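Local coordinates for maleylacetoacetate isomerase (Anaeromyxobacter dehalogenans, PDB 4IGJ), which probably catalyses the glutathione-dependent cis-trans isomerisation of maleylacetoacetate, as a zeta-class member of the glutathione transferase superfamily, at residues M23-Y28 with K46-E51; S29-S34 with P232-P237; S35-R40 with A225-R230; S129-M134 with F157-G162; A165-V170 with P208-V213. All coordinates share one frame; numbering follows the deposited sequence. Where two conformers were deposited one is given.

Contact 1: M23-Y28 with K46-E51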
# COMPACT_ATOMS: atom_id res chain seq x y z
N MET A 23 12.80 -22.79 8.56
CA MET A 23 13.43 -21.49 8.71
C MET A 23 13.29 -20.97 10.13
O MET A 23 12.43 -21.41 10.89
CB MET A 23 12.78 -20.47 7.77
CG MET A 23 12.88 -20.82 6.30
SD MET A 23 11.63 -19.97 5.32
CE MET A 23 11.94 -20.75 3.75
N THR A 24 14.14 -20.00 10.49
CA THR A 24 13.97 -19.25 11.73
C THR A 24 13.66 -17.79 11.40
O THR A 24 14.07 -17.29 10.35
CB THR A 24 15.20 -19.33 12.65
OG1 THR A 24 16.34 -18.76 11.99
CG2 THR A 24 15.50 -20.77 13.01
N LEU A 25 12.94 -17.11 12.29
CA LEU A 25 12.45 -15.76 12.03
C LEU A 25 12.90 -14.75 13.08
O LEU A 25 12.87 -15.04 14.28
CB LEU A 25 10.93 -15.76 11.97
CG LEU A 25 10.25 -16.66 10.94
CD1 LEU A 25 8.74 -16.53 11.08
CD2 LEU A 25 10.69 -16.32 9.54
N ARG A 26 13.27 -13.56 12.63
CA ARG A 26 13.61 -12.47 13.54
C ARG A 26 12.99 -11.17 13.03
O ARG A 26 13.26 -10.74 11.90
CB ARG A 26 15.13 -12.34 13.63
CG ARG A 26 15.63 -11.03 14.23
CD ARG A 26 17.13 -10.91 14.05
NE ARG A 26 17.85 -11.44 15.20
CZ ARG A 26 18.73 -10.73 15.90
NH1 ARG A 26 19.35 -11.27 16.94
NH2 ARG A 26 19.00 -9.48 15.55
N LEU A 27 12.16 -10.55 13.86
CA LEU A 27 11.47 -9.33 13.45
C LEU A 27 12.10 -8.09 14.05
O LEU A 27 12.16 -7.96 15.28
CB LEU A 27 10.00 -9.40 13.87
CG LEU A 27 9.19 -8.18 13.45
CD1 LEU A 27 9.06 -8.12 11.92
CD2 LEU A 27 7.83 -8.20 14.12
N TYR A 28 12.55 -7.19 13.19
CA TYR A 28 12.99 -5.86 13.62
C TYR A 28 11.76 -5.00 13.81
O TYR A 28 11.05 -4.68 12.84
CB TYR A 28 13.93 -5.25 12.57
CG TYR A 28 15.27 -5.94 12.51
CD1 TYR A 28 16.38 -5.39 13.15
CD2 TYR A 28 15.43 -7.15 11.84
CE1 TYR A 28 17.61 -6.01 13.11
CE2 TYR A 28 16.67 -7.78 11.80
CZ TYR A 28 17.75 -7.21 12.44
OH TYR A 28 18.98 -7.83 12.40
N LYS A 46 -0.68 -16.78 12.66
CA LYS A 46 -0.20 -18.01 12.04
C LYS A 46 0.54 -18.91 13.03
O LYS A 46 1.02 -19.98 12.65
CB LYS A 46 0.66 -17.69 10.82
CG LYS A 46 -0.21 -17.24 9.65
CD LYS A 46 0.54 -17.05 8.36
CE LYS A 46 -0.41 -16.55 7.27
NZ LYS A 46 -1.38 -17.57 6.74
N GLY A 47 0.64 -18.47 14.28
CA GLY A 47 1.25 -19.28 15.32
C GLY A 47 2.74 -19.46 15.15
O GLY A 47 3.31 -20.48 15.55
N LEU A 48 3.39 -18.45 14.57
CA LEU A 48 4.81 -18.53 14.23
C LEU A 48 5.67 -17.86 15.28
O LEU A 48 5.51 -16.67 15.58
CB LEU A 48 5.06 -17.90 12.86
CG LEU A 48 4.29 -18.51 11.69
CD1 LEU A 48 4.47 -17.66 10.44
CD2 LEU A 48 4.74 -19.94 11.43
N ALA A 49 6.61 -18.62 15.85
CA ALA A 49 7.52 -18.04 16.82
C ALA A 49 8.56 -17.20 16.10
O ALA A 49 8.94 -17.50 14.96
CB ALA A 49 8.20 -19.14 17.63
N TYR A 50 9.02 -16.15 16.77
CA TYR A 50 10.04 -15.29 16.20
C TYR A 50 10.83 -14.57 17.28
O TYR A 50 10.31 -14.34 18.38
CB TYR A 50 9.42 -14.29 15.22
CG TYR A 50 8.49 -13.27 15.84
CD1 TYR A 50 8.94 -12.02 16.21
CD2 TYR A 50 7.15 -13.57 16.05
CE1 TYR A 50 8.08 -11.09 16.78
CE2 TYR A 50 6.28 -12.66 16.60
CZ TYR A 50 6.75 -11.42 16.96
OH TYR A 50 5.88 -10.52 17.51
N GLU A 51 12.07 -14.22 16.97
CA GLU A 51 12.88 -13.38 17.85
C GLU A 51 12.54 -11.91 17.65
O GLU A 51 12.41 -11.44 16.52
CB GLU A 51 14.37 -13.57 17.57
CG GLU A 51 14.85 -14.99 17.72
CD GLU A 51 16.34 -15.10 17.48
OE1 GLU A 51 16.93 -16.12 17.90
OE2 GLU A 51 16.92 -14.17 16.87
O HOH W 1 11.61 -18.59 14.39
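Leu-25 and Leu-27 reach Glu-51 through their backbones: Glu-51 N donates to Leu-25 O at 2.9 Å, and Leu-27 N donates to Glu-51 O at 2.8 Å. The second bond runs close to the line of the acceptor carbonyl, with a C=O...N angle of 176°. The two bonds flank Arg-26, which pairs with Glu-51 as a parallel beta bridge, and this puts both side chains on one face of the sheet. There Arg-26 NE meets Glu-51 OE2 at 3.3 Å, a salt bridge whose hydrogen bond is weak. The carboxylate oxygen lies at the guanidinium edge, near its plane, while the two flat groups are turned 57° apart; only NE is within bonding range, Arg-26 NH1 standing 3.8 Å from Glu-51 OE2.

On the other face the contacts are mainly apolar. Leu-27 CB lies 3.7 Å from Tyr-50 CD1, the leucine and tyrosine side chains running side by side in the same direction. With chi1 at 65°, CG of Tyr-50 sits between its own backbone N and carbonyl carbon, and the ring extends past Leu-27 CD2 as well. Leu-25 CB touches Tyr-50 CB at 3.9 Å.

Where direct pairing stops, a water takes over, accepting from Leu-25 N at 2.9 Å and donating to Ala-49 O. Farther out, Gly-47 ends helix 34-45 in a Schellman motif, and Leu-43 and Arg-40 of that helix pack against the apolar side chains. Strand 24-29, helix 34-45 and strand 51-54 thus form a beta-alpha-beta crossover, the opening unit of the thioredoxin-like N-terminal domain of glutathione transferases.

Contact 2: S29-S34 with P232-P237. With SO4 (sulfate ion), chain C.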
# COMPACT_ATOMS: atom_id res chain seq x y z
N SER A 29 11.49 -4.62 15.06
CA SER A 29 10.22 -4.01 15.44
C SER A 29 10.47 -2.88 16.42
O SER A 29 11.44 -2.91 17.18
CB SER A 29 9.31 -5.06 16.08
OG SER A 29 8.12 -4.51 16.61
N TYR A 30 9.58 -1.89 16.39
CA TYR A 30 9.48 -0.86 17.42
C TYR A 30 8.10 -1.04 18.04
O TYR A 30 7.13 -1.28 17.32
CB TYR A 30 9.61 0.52 16.77
CG TYR A 30 9.41 1.72 17.68
CD1 TYR A 30 10.27 1.97 18.74
CD2 TYR A 30 8.39 2.62 17.43
CE1 TYR A 30 10.08 3.07 19.56
CE2 TYR A 30 8.19 3.72 18.23
CZ TYR A 30 9.05 3.94 19.29
OH TYR A 30 8.84 5.04 20.09
N TRP A 31 8.00 -0.94 19.36
CA TRP A 31 6.76 -1.31 20.05
C TRP A 31 5.55 -0.57 19.48
O TRP A 31 4.47 -1.16 19.32
CB TRP A 31 6.87 -1.07 21.57
CG TRP A 31 6.97 0.39 21.94
CD1 TRP A 31 8.06 1.19 21.80
CD2 TRP A 31 5.93 1.21 22.48
NE1 TRP A 31 7.77 2.46 22.24
CE2 TRP A 31 6.46 2.50 22.64
CE3 TRP A 31 4.60 0.97 22.84
CZ2 TRP A 31 5.71 3.56 23.16
CZ3 TRP A 31 3.86 2.02 23.36
CH2 TRP A 31 4.41 3.30 23.51
N ARG A 32 5.73 0.69 19.12
CA ARG A 32 4.60 1.51 18.71
C ARG A 32 4.42 1.65 17.20
O ARG A 32 3.48 2.33 16.75
CB ARG A 32 4.69 2.89 19.35
CG ARG A 32 3.34 3.45 19.70
CD ARG A 32 3.47 4.80 20.36
NE ARG A 32 2.39 5.05 21.29
CZ ARG A 32 2.33 6.10 22.10
NH1 ARG A 32 1.31 6.26 22.93
NH2 ARG A 32 3.31 6.99 22.07
N SER A 33 5.29 1.03 16.42
CA SER A 33 5.20 1.11 14.96
C SER A 33 3.97 0.38 14.42
O SER A 33 3.83 -0.83 14.62
CB SER A 33 6.45 0.50 14.33
OG SER A 33 6.26 0.22 12.95
N SER A 34 3.07 1.09 13.74
CA SER A 34 1.87 0.42 13.24
C SER A 34 2.23 -0.56 12.13
O SER A 34 1.62 -1.63 12.02
CB SER A 34 0.80 1.43 12.78
OG SER A 34 1.16 2.06 11.56
N PRO A 232 8.56 -6.24 24.01
CA PRO A 232 9.72 -6.12 24.92
C PRO A 232 10.20 -4.70 25.14
O PRO A 232 10.68 -4.40 26.25
CB PRO A 232 10.80 -6.94 24.20
CG PRO A 232 10.06 -7.96 23.42
CD PRO A 232 8.77 -7.28 22.98
N ASP A 233 10.08 -3.83 24.14
CA ASP A 233 10.60 -2.47 24.25
C ASP A 233 9.55 -1.44 24.67
O ASP A 233 9.82 -0.24 24.64
CB ASP A 233 11.29 -2.03 22.95
CG ASP A 233 10.36 -2.07 21.73
OD1 ASP A 233 9.54 -3.01 21.62
OD2 ASP A 233 10.46 -1.17 20.88
N ALA A 234 8.36 -1.88 25.06
CA ALA A 234 7.33 -0.94 25.48
C ALA A 234 7.69 -0.24 26.80
O ALA A 234 7.99 -0.90 27.80
CB ALA A 234 5.97 -1.62 25.60
N PRO A 235 7.65 1.10 26.80
CA PRO A 235 7.85 1.85 28.04
C PRO A 235 6.57 1.85 28.86
O PRO A 235 5.50 1.58 28.33
CB PRO A 235 8.16 3.27 27.55
CG PRO A 235 8.12 3.25 26.06
CD PRO A 235 7.44 1.99 25.65
N PRO A 236 6.69 2.11 30.17
CA PRO A 236 5.49 2.28 31.00
C PRO A 236 4.70 3.49 30.51
O PRO A 236 5.27 4.36 29.85
CB PRO A 236 6.06 2.54 32.40
CG PRO A 236 7.46 2.99 32.17
CD PRO A 236 7.93 2.26 30.95
N PRO A 237 3.39 3.53 30.81
CA PRO A 237 2.52 4.62 30.36
C PRO A 237 3.09 6.02 30.65
O PRO A 237 2.92 6.91 29.82
CB PRO A 237 1.24 4.38 31.16
CG PRO A 237 1.19 2.88 31.30
CD PRO A 237 2.63 2.45 31.46
S SO4 C . 3.04 5.01 12.78
O1 SO4 C . 2.42 6.04 13.60
O2 SO4 C . 2.12 4.65 11.70
O3 SO4 C . 3.32 3.87 13.62
O4 SO4 C . 4.29 5.51 12.23
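The Trp-31 indole is covered on both faces. On one, Pro-235 CD stands 3.5 Å from the centroid of the five-membered ring and 24° off its normal, a CH-pi contact, with Ala-234 CA over the same face at 4.1 Å from that centroid. On the opposite face lies Arg-32 CB. At the edge, near the ring plane, is Asp-233 OD2, and the carboxylate is turned 83° against the indole.

That oxygen also accepts from Trp-31 N at 2.9 Å. The donor comes from the syn side, a little out of the carboxylate plane, and the bond is bent, with an N-H...O angle of 144°. CG of Asp-233, set between its own backbone N and carbonyl carbon, brings the carboxylate in to the backbone of Trp-31, while OD1 has a weak hydrogen bond to Tyr-52. An alanine in place of Trp-31 would keep the N-H for Asp-233 but would probably leave Pro-235 and Ala-234 without the surface they pack on.

Just beyond the turn from Tyr-30 to Ser-33, Ser-34 N and OG hold a sulfate ion, probably from the crystallisation liquor, which Gln-132 and Gln-135 also bind. The contact joins the proline-rich C-terminal segment to the loop before helix 34-45 mainly by CH-pi packing, with one carboxylate, probably charged, holding the N-H of Trp-31.

Contact 3: S35-R40 with A225-R230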
# COMPACT_ATOMS: atom_id res chain seq x y z
N SER A 35 3.22 -0.22 11.32
CA SER A 35 3.64 -1.13 10.27
C SER A 35 4.19 -2.43 10.84
O SER A 35 3.88 -3.52 10.35
CB SER A 35 4.64 -0.47 9.32
OG SER A 35 4.94 -1.34 8.23
N ALA A 36 4.99 -2.33 11.91
CA ALA A 36 5.53 -3.52 12.55
C ALA A 36 4.43 -4.32 13.23
O ALA A 36 4.45 -5.55 13.21
CB ALA A 36 6.62 -3.16 13.56
N TRP A 37 3.47 -3.62 13.81
CA TRP A 37 2.34 -4.27 14.47
C TRP A 37 1.58 -5.17 13.49
O TRP A 37 1.18 -6.27 13.85
CB TRP A 37 1.45 -3.18 15.09
CG TRP A 37 0.29 -3.60 15.95
CD1 TRP A 37 -0.21 -4.86 16.17
CD2 TRP A 37 -0.53 -2.71 16.71
NE1 TRP A 37 -1.29 -4.79 17.01
CE2 TRP A 37 -1.50 -3.48 17.36
CE3 TRP A 37 -0.52 -1.33 16.89
CZ2 TRP A 37 -2.47 -2.91 18.19
CZ3 TRP A 37 -1.47 -0.76 17.70
CH2 TRP A 37 -2.43 -1.54 18.35
N ARG A 38 1.38 -4.70 12.25
CA ARG A 38 0.70 -5.52 11.23
C ARG A 38 1.40 -6.85 11.07
O ARG A 38 0.75 -7.90 10.98
CB ARG A 38 0.68 -4.82 9.88
CG ARG A 38 0.04 -3.44 9.88
CD ARG A 38 0.56 -2.66 8.70
NE ARG A 38 0.04 -1.30 8.62
CZ ARG A 38 0.47 -0.41 7.73
NH1 ARG A 38 1.45 -0.72 6.89
NH2 ARG A 38 -0.05 0.82 7.71
N VAL A 39 2.73 -6.81 11.02
CA VAL A 39 3.51 -8.03 10.86
C VAL A 39 3.45 -8.91 12.11
O VAL A 39 3.30 -10.14 11.99
CB VAL A 39 4.95 -7.73 10.40
CG1 VAL A 39 5.76 -9.01 10.26
CG2 VAL A 39 4.91 -6.98 9.06
N ARG A 40 3.51 -8.30 13.28
CA ARG A 40 3.34 -9.05 14.53
C ARG A 40 2.01 -9.78 14.55
O ARG A 40 1.92 -10.90 15.04
CB ARG A 40 3.46 -8.12 15.75
CG ARG A 40 4.81 -7.46 15.87
CD ARG A 40 5.04 -6.92 17.28
NE ARG A 40 4.05 -5.91 17.68
CZ ARG A 40 4.25 -4.60 17.66
NH1 ARG A 40 5.41 -4.09 17.23
NH2 ARG A 40 3.28 -3.78 18.06
N ALA A 225 -1.30 -10.54 22.08
CA ALA A 225 0.14 -10.76 22.02
C ALA A 225 0.88 -9.71 21.19
O ALA A 225 2.04 -9.40 21.46
CB ALA A 225 0.44 -12.17 21.50
N ALA A 226 0.22 -9.19 20.16
CA ALA A 226 0.90 -8.32 19.19
C ALA A 226 0.79 -6.83 19.53
O ALA A 226 1.45 -5.99 18.90
CB ALA A 226 0.35 -8.58 17.78
N HIS A 227 -0.05 -6.51 20.50
CA HIS A 227 -0.29 -5.13 20.92
C HIS A 227 0.99 -4.45 21.40
O HIS A 227 1.83 -5.09 22.03
CB HIS A 227 -1.32 -5.12 22.05
CG HIS A 227 -1.88 -3.77 22.34
ND1 HIS A 227 -1.22 -2.84 23.11
CD2 HIS A 227 -3.06 -3.20 21.96
CE1 HIS A 227 -1.97 -1.75 23.19
NE2 HIS A 227 -3.08 -1.94 22.50
N PRO A 228 1.14 -3.16 21.11
CA PRO A 228 2.34 -2.42 21.55
C PRO A 228 2.65 -2.62 23.03
O PRO A 228 3.83 -2.76 23.36
CB PRO A 228 1.96 -0.96 21.29
CG PRO A 228 1.07 -1.05 20.07
CD PRO A 228 0.27 -2.33 20.25
N ASP A 229 1.64 -2.67 23.88
CA ASP A 229 1.90 -2.70 25.32
C ASP A 229 2.58 -3.99 25.78
O ASP A 229 3.16 -4.03 26.87
CB ASP A 229 0.60 -2.52 26.11
CG ASP A 229 0.02 -1.14 25.95
OD1 ASP A 229 0.72 -0.25 25.43
OD2 ASP A 229 -1.15 -0.96 26.33
N ARG A 230 2.49 -5.04 24.98
CA ARG A 230 3.08 -6.32 25.35
C ARG A 230 4.46 -6.55 24.73
O ARG A 230 5.05 -7.61 24.91
CB ARG A 230 2.16 -7.48 24.96
CG ARG A 230 0.78 -7.39 25.58
CD ARG A 230 0.79 -7.66 27.08
NE ARG A 230 1.00 -9.07 27.41
CZ ARG A 230 0.12 -10.04 27.19
NH1 ARG A 230 -1.05 -9.78 26.60
NH2 ARG A 230 0.41 -11.28 27.54
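Ala-226 O receives two hydrogen bonds from one guanidinium: Arg-40 NE donates to it at 2.9 Å and Arg-40 NH2 donates to it at 3.0 Å. The oxygen lies 4° out of the guanidinium plane, so the side-on grip is nearly flat. A bend at chi3 folds the arginine back along its own helix, with Trp-37 CA over one guanidinium face. Ser-29 OG, Tyr-30 O and Trp-31 O take further bonds from NH1 and NH2, which ties this buried charge to the preceding loop as well. Nearer the backbone, Arg-40 CB rests against Ala-226 CB at 3.7 Å.

Trp-37 supplies the apolar half. Its CG is anti to the backbone N, and the indole reaches across to Pro-228, whose CD sits 3.2 Å from the centroid of the six-membered ring and only 5° off its normal. This is a CH-pi contact almost directly above the ring. The same ring turns its edge to the face of His-227 in a T-shaped pair, centroids 5.2 Å apart and planes at 66°. An alanine at Trp-37 would probably open a gap beneath Pro-228 and deprive His-227 of its T-shaped partner.

His-227 is itself positioned by Asp-229 N, which donates to its ND1. Helix 34-45, which also carries the glutathione-binding residues Ser-35 and Arg-38, is thereby anchored to the end of helix 221-226, an interface between the N-terminal and C-terminal domains of the glutathione transferase fold.

Contact 4: S129-M134 with F157-G162. With SO4 (sulfate ion), chain C.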
# COMPACT_ATOMS: atom_id res chain seq x y z
N SER A 129 -1.75 2.28 1.97
CA SER A 129 -1.39 3.36 1.06
C SER A 129 -2.30 4.58 1.18
O SER A 129 -1.91 5.68 0.80
CB SER A 129 -1.37 2.86 -0.39
OG SER A 129 -2.68 2.55 -0.85
N GLY A 130 -3.50 4.40 1.72
CA GLY A 130 -4.47 5.48 1.74
C GLY A 130 -4.64 6.26 3.03
O GLY A 130 -5.31 7.30 3.04
N THR A 131 -4.05 5.77 4.11
CA THR A 131 -4.24 6.38 5.43
C THR A 131 -2.92 6.57 6.18
O THR A 131 -2.54 7.69 6.51
CB THR A 131 -5.20 5.53 6.28
OG1 THR A 131 -6.41 5.29 5.54
CG2 THR A 131 -5.54 6.24 7.57
N GLN A 132 -2.22 5.48 6.45
CA GLN A 132 -1.00 5.53 7.24
C GLN A 132 0.08 6.47 6.69
O GLN A 132 0.70 7.18 7.47
CB GLN A 132 -0.43 4.12 7.51
CG GLN A 132 0.72 4.08 8.53
CD GLN A 132 2.07 4.46 7.96
OE1 GLN A 132 2.30 4.39 6.75
NE2 GLN A 132 2.98 4.85 8.84
N PRO A 133 0.31 6.49 5.35
CA PRO A 133 1.39 7.37 4.88
C PRO A 133 1.17 8.84 5.26
O PRO A 133 2.15 9.56 5.45
CB PRO A 133 1.35 7.19 3.36
CG PRO A 133 0.81 5.79 3.18
CD PRO A 133 -0.24 5.68 4.25
N MET A 134 -0.09 9.26 5.38
CA MET A 134 -0.37 10.66 5.67
C MET A 134 -0.13 11.00 7.13
O MET A 134 -0.19 12.16 7.51
CB MET A 134 -1.79 11.02 5.24
CG MET A 134 -1.91 11.52 3.77
SD MET A 134 -1.23 10.36 2.57
CE MET A 134 -2.26 8.96 2.93
N PHE A 157 -7.49 14.60 10.17
CA PHE A 157 -8.23 14.75 8.93
C PHE A 157 -8.07 13.53 8.03
O PHE A 157 -9.06 12.99 7.52
CB PHE A 157 -7.78 16.01 8.17
CG PHE A 157 -8.42 16.15 6.82
CD1 PHE A 157 -9.68 16.71 6.69
CD2 PHE A 157 -7.76 15.70 5.68
CE1 PHE A 157 -10.27 16.83 5.44
CE2 PHE A 157 -8.35 15.82 4.42
CZ PHE A 157 -9.61 16.38 4.31
N PHE A 158 -6.83 13.11 7.82
CA PHE A 158 -6.57 12.01 6.89
C PHE A 158 -6.94 10.65 7.45
O PHE A 158 -7.41 9.78 6.72
CB PHE A 158 -5.13 12.05 6.39
CG PHE A 158 -4.90 13.08 5.32
CD1 PHE A 158 -5.37 12.85 4.03
CD2 PHE A 158 -4.24 14.26 5.59
CE1 PHE A 158 -5.18 13.79 3.04
CE2 PHE A 158 -4.05 15.21 4.60
CZ PHE A 158 -4.52 14.97 3.32
N ILE A 159 -6.76 10.46 8.76
CA ILE A 159 -7.22 9.23 9.38
C ILE A 159 -8.74 9.09 9.32
O ILE A 159 -9.26 8.03 8.97
CB ILE A 159 -6.69 9.10 10.82
CG1 ILE A 159 -5.16 8.97 10.81
CG2 ILE A 159 -7.35 7.93 11.54
CD1 ILE A 159 -4.52 9.02 12.19
N ALA A 160 -9.46 10.17 9.63
CA ALA A 160 -10.92 10.17 9.58
C ALA A 160 -11.39 9.85 8.17
O ALA A 160 -12.31 9.04 7.98
CB ALA A 160 -11.48 11.52 10.04
N ARG A 161 -10.76 10.49 7.19
CA ARG A 161 -11.06 10.24 5.78
C ARG A 161 -10.90 8.76 5.44
O ARG A 161 -11.78 8.16 4.80
CB ARG A 161 -10.14 11.09 4.91
CG ARG A 161 -10.27 10.82 3.43
CD ARG A 161 -9.66 11.94 2.61
NE ARG A 161 -10.15 11.91 1.24
CZ ARG A 161 -11.16 12.64 0.80
NH1 ARG A 161 -11.78 13.48 1.63
NH2 ARG A 161 -11.55 12.56 -0.46
N GLY A 162 -9.79 8.18 5.87
CA GLY A 162 -9.52 6.77 5.66
C GLY A 162 -10.51 5.84 6.36
O GLY A 162 -10.97 4.87 5.78
S SO4 C . 3.04 5.01 12.78
O1 SO4 C . 2.42 6.04 13.60
O2 SO4 C . 2.12 4.65 11.70
O3 SO4 C . 3.32 3.87 13.62
O4 SO4 C . 4.29 5.51 12.23
O HOH W 2 -6.68 9.30 4.04
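Beside the glutathione site, the loop after helix 114-128 packs on helix 150-171, Thr-131 lying against Gly-162; Gln-132 and Arg-161, both glutathione-binding, lie in the same two segments. Thr-131 OG1 approaches Gly-162 CA to 3.4 Å; a methyl modelled on this glycine would fall 2.1 Å from Thr-131 OG1, so the close approach depends on the missing side chain. The hydroxyl is hydrogen-bonded to His-126 O. The methyl branch of Thr-131, CG2, faces the other way along the helix and lies 3.9 Å from Ile-159 CA.

Met-134 packs on Phe-158 from above. Its CG is 3.8 Å from the ring centroid and 16° off the normal, a CH-pi contact, while SD, 5.3 Å from the centroid, makes a Met-aromatic contact over the same face. Bends at chi2 (55°) and chi3 (60°) carry the sulfur and terminal methyl away from the ring, whose opposite face is covered by Phe-157 CD2. A water donates to Gly-130 O at 2.6 Å and to Phe-158 O at 2.8 Å, bridging the two backbones.

The loop leads on to helix 137-146. Gln-193 of helix 185-199 touches Thr-131 and Ile-159, and Gln-132 reaches towards helix 34-45, where its NE2 binds the sulfate.

Contact 5: A165-V170 with P208-V213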
# COMPACT_ATOMS: atom_id res chain seq x y z
N ALA A 165 -14.06 5.68 4.73
CA ALA A 165 -14.06 4.78 3.58
C ALA A 165 -14.07 3.32 4.02
O ALA A 165 -14.79 2.50 3.45
CB ALA A 165 -12.85 5.06 2.70
N LEU A 166 -13.25 3.00 5.02
CA LEU A 166 -13.20 1.64 5.54
C LEU A 166 -14.53 1.21 6.13
O LEU A 166 -14.99 0.10 5.87
CB LEU A 166 -12.13 1.53 6.63
CG LEU A 166 -10.73 1.16 6.18
CD1 LEU A 166 -9.86 0.95 7.40
CD2 LEU A 166 -10.75 -0.09 5.31
N GLU A 167 -15.12 2.07 6.94
CA GLU A 167 -16.40 1.77 7.59
C GLU A 167 -17.45 1.33 6.57
O GLU A 167 -18.19 0.38 6.81
CB GLU A 167 -16.89 3.00 8.37
CG GLU A 167 -18.34 2.93 8.84
CD GLU A 167 -18.57 1.96 9.99
OE1 GLU A 167 -17.60 1.63 10.70
OE2 GLU A 167 -19.73 1.54 10.19
N THR A 168 -17.47 2.01 5.43
CA THR A 168 -18.43 1.70 4.38
C THR A 168 -18.04 0.45 3.59
O THR A 168 -18.89 -0.38 3.28
CB THR A 168 -18.56 2.88 3.41
OG1 THR A 168 -18.96 4.04 4.15
CG2 THR A 168 -19.60 2.58 2.33
N ALA A 169 -16.75 0.33 3.27
CA ALA A 169 -16.25 -0.82 2.53
C ALA A 169 -16.30 -2.09 3.38
O ALA A 169 -16.53 -3.19 2.86
CB ALA A 169 -14.83 -0.57 2.03
N VAL A 170 -16.07 -1.95 4.68
CA VAL A 170 -16.14 -3.09 5.59
C VAL A 170 -17.58 -3.51 5.81
O VAL A 170 -17.89 -4.71 5.78
CB VAL A 170 -15.44 -2.79 6.95
CG1 VAL A 170 -15.82 -3.81 8.00
CG2 VAL A 170 -13.93 -2.76 6.77
N PRO A 208 -19.05 2.75 13.67
CA PRO A 208 -19.52 1.69 14.57
C PRO A 208 -19.15 0.28 14.13
O PRO A 208 -18.91 -0.56 14.99
CB PRO A 208 -21.04 1.88 14.58
CG PRO A 208 -21.35 2.53 13.29
CD PRO A 208 -20.17 3.43 12.99
N THR A 209 -19.11 0.02 12.82
CA THR A 209 -18.71 -1.30 12.35
C THR A 209 -17.24 -1.56 12.68
O THR A 209 -16.88 -2.64 13.15
CB THR A 209 -18.95 -1.48 10.84
OG1 THR A 209 -20.29 -1.08 10.52
CG2 THR A 209 -18.75 -2.94 10.44
N LEU A 210 -16.40 -0.56 12.45
CA LEU A 210 -14.97 -0.70 12.75
C LEU A 210 -14.72 -0.92 14.24
O LEU A 210 -13.84 -1.69 14.62
CB LEU A 210 -14.19 0.51 12.25
CG LEU A 210 -14.26 0.83 10.76
CD1 LEU A 210 -13.27 1.92 10.38
CD2 LEU A 210 -14.05 -0.42 9.91
N ARG A 211 -15.51 -0.25 15.09
CA ARG A 211 -15.38 -0.40 16.53
C ARG A 211 -15.72 -1.82 16.98
O ARG A 211 -15.03 -2.40 17.82
CB ARG A 211 -16.25 0.62 17.27
CG ARG A 211 -15.74 2.05 17.19
CD ARG A 211 -16.50 2.99 18.13
NE ARG A 211 -17.68 3.58 17.50
CZ ARG A 211 -18.93 3.19 17.71
NH1 ARG A 211 -19.19 2.20 18.55
NH2 ARG A 211 -19.93 3.79 17.08
N ARG A 212 -16.80 -2.36 16.41
CA ARG A 212 -17.22 -3.72 16.71
C ARG A 212 -16.16 -4.74 16.28
O ARG A 212 -15.87 -5.69 17.00
CB ARG A 212 -18.56 -4.03 16.03
N VAL A 213 -15.59 -4.54 15.09
CA VAL A 213 -14.53 -5.42 14.61
C VAL A 213 -13.30 -5.34 15.52
O VAL A 213 -12.72 -6.37 15.88
CB VAL A 213 -14.15 -5.11 13.15
CG1 VAL A 213 -12.90 -5.90 12.75
CG2 VAL A 213 -15.30 -5.45 12.22
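With CG anti to the backbone N and a bend at chi2 (73°), the side chain of Glu-167 swings off helix 150-171 and lays its carboxylate against the first turn of helix 208-218. Thr-209 presents its hydroxyl there because its chi1 sets OG1 beside its own backbone N, so the N-H and the hydroxyl both face the same acid.

Three hydrogen bonds follow. Thr-209 OG1 donates to Glu-167 OE2 at 2.7 Å, arriving from above the carboxylate plane, 40° out of it. Thr-209 N donates to the same OE2 at 3.1 Å, on the syn lone pair of that oxygen. The other oxygen, Glu-167 OE1, accepts from Leu-210 N at 3.0 Å. Pro-208 has no N-H to offer but closes one side, its CD lying 3.4 Å from Glu-167 OE2.

Apolar groups fill the flank nearer the core. The two branches of Leu-210 divide between neighbours: CD1 lies 3.9 Å from Leu-166 CB, and CD2 lies 3.9 Å from Val-170 CG2. Val-170 CG1 meets the methyl of Thr-209, the two side chains running antiparallel, alongside each other. Leu-190 of helix 185-199 touches both Leu-166 and Leu-210, and Leu-123 of helix 114-128 backs Leu-166 and Val-170.

The segment axes cross at 77° and approach to 8.8 Å. The acid joins a helix start whose first N-H groups have no carbonyl of a preceding turn to bond to; Glu-167 supplies acceptors for those of Thr-209 and Leu-210. A negative charge placed there would probably be steadied by the helix dipole, and the shared grip on both oxygens restricts rotation of the carboxylate.

In the fold
Contacts 3 and 4 are buried, whereas contacts 1, 2 and 5 are only partly so. Contact 3 lies closest to the chain's centre, about 7 Å away from centre to centre, and touches contacts 1, 2 and 4; Arg-40 meets Leu-27 and Tyr-50 of contact 1 and binds Ser-29 and Trp-31 of contact 2. Contacts 2 and 3 both join the N-terminal domain to the chain's C-terminal part, pairing indole CH-pi packing with a few polar bonds. Contact 1 relies on strand pairing. Contacts 4 and 5 share helix 150-171, but one packs without direct polar bonds and the other centres on a carboxylate. A sulfate bridges contacts 2 and 4.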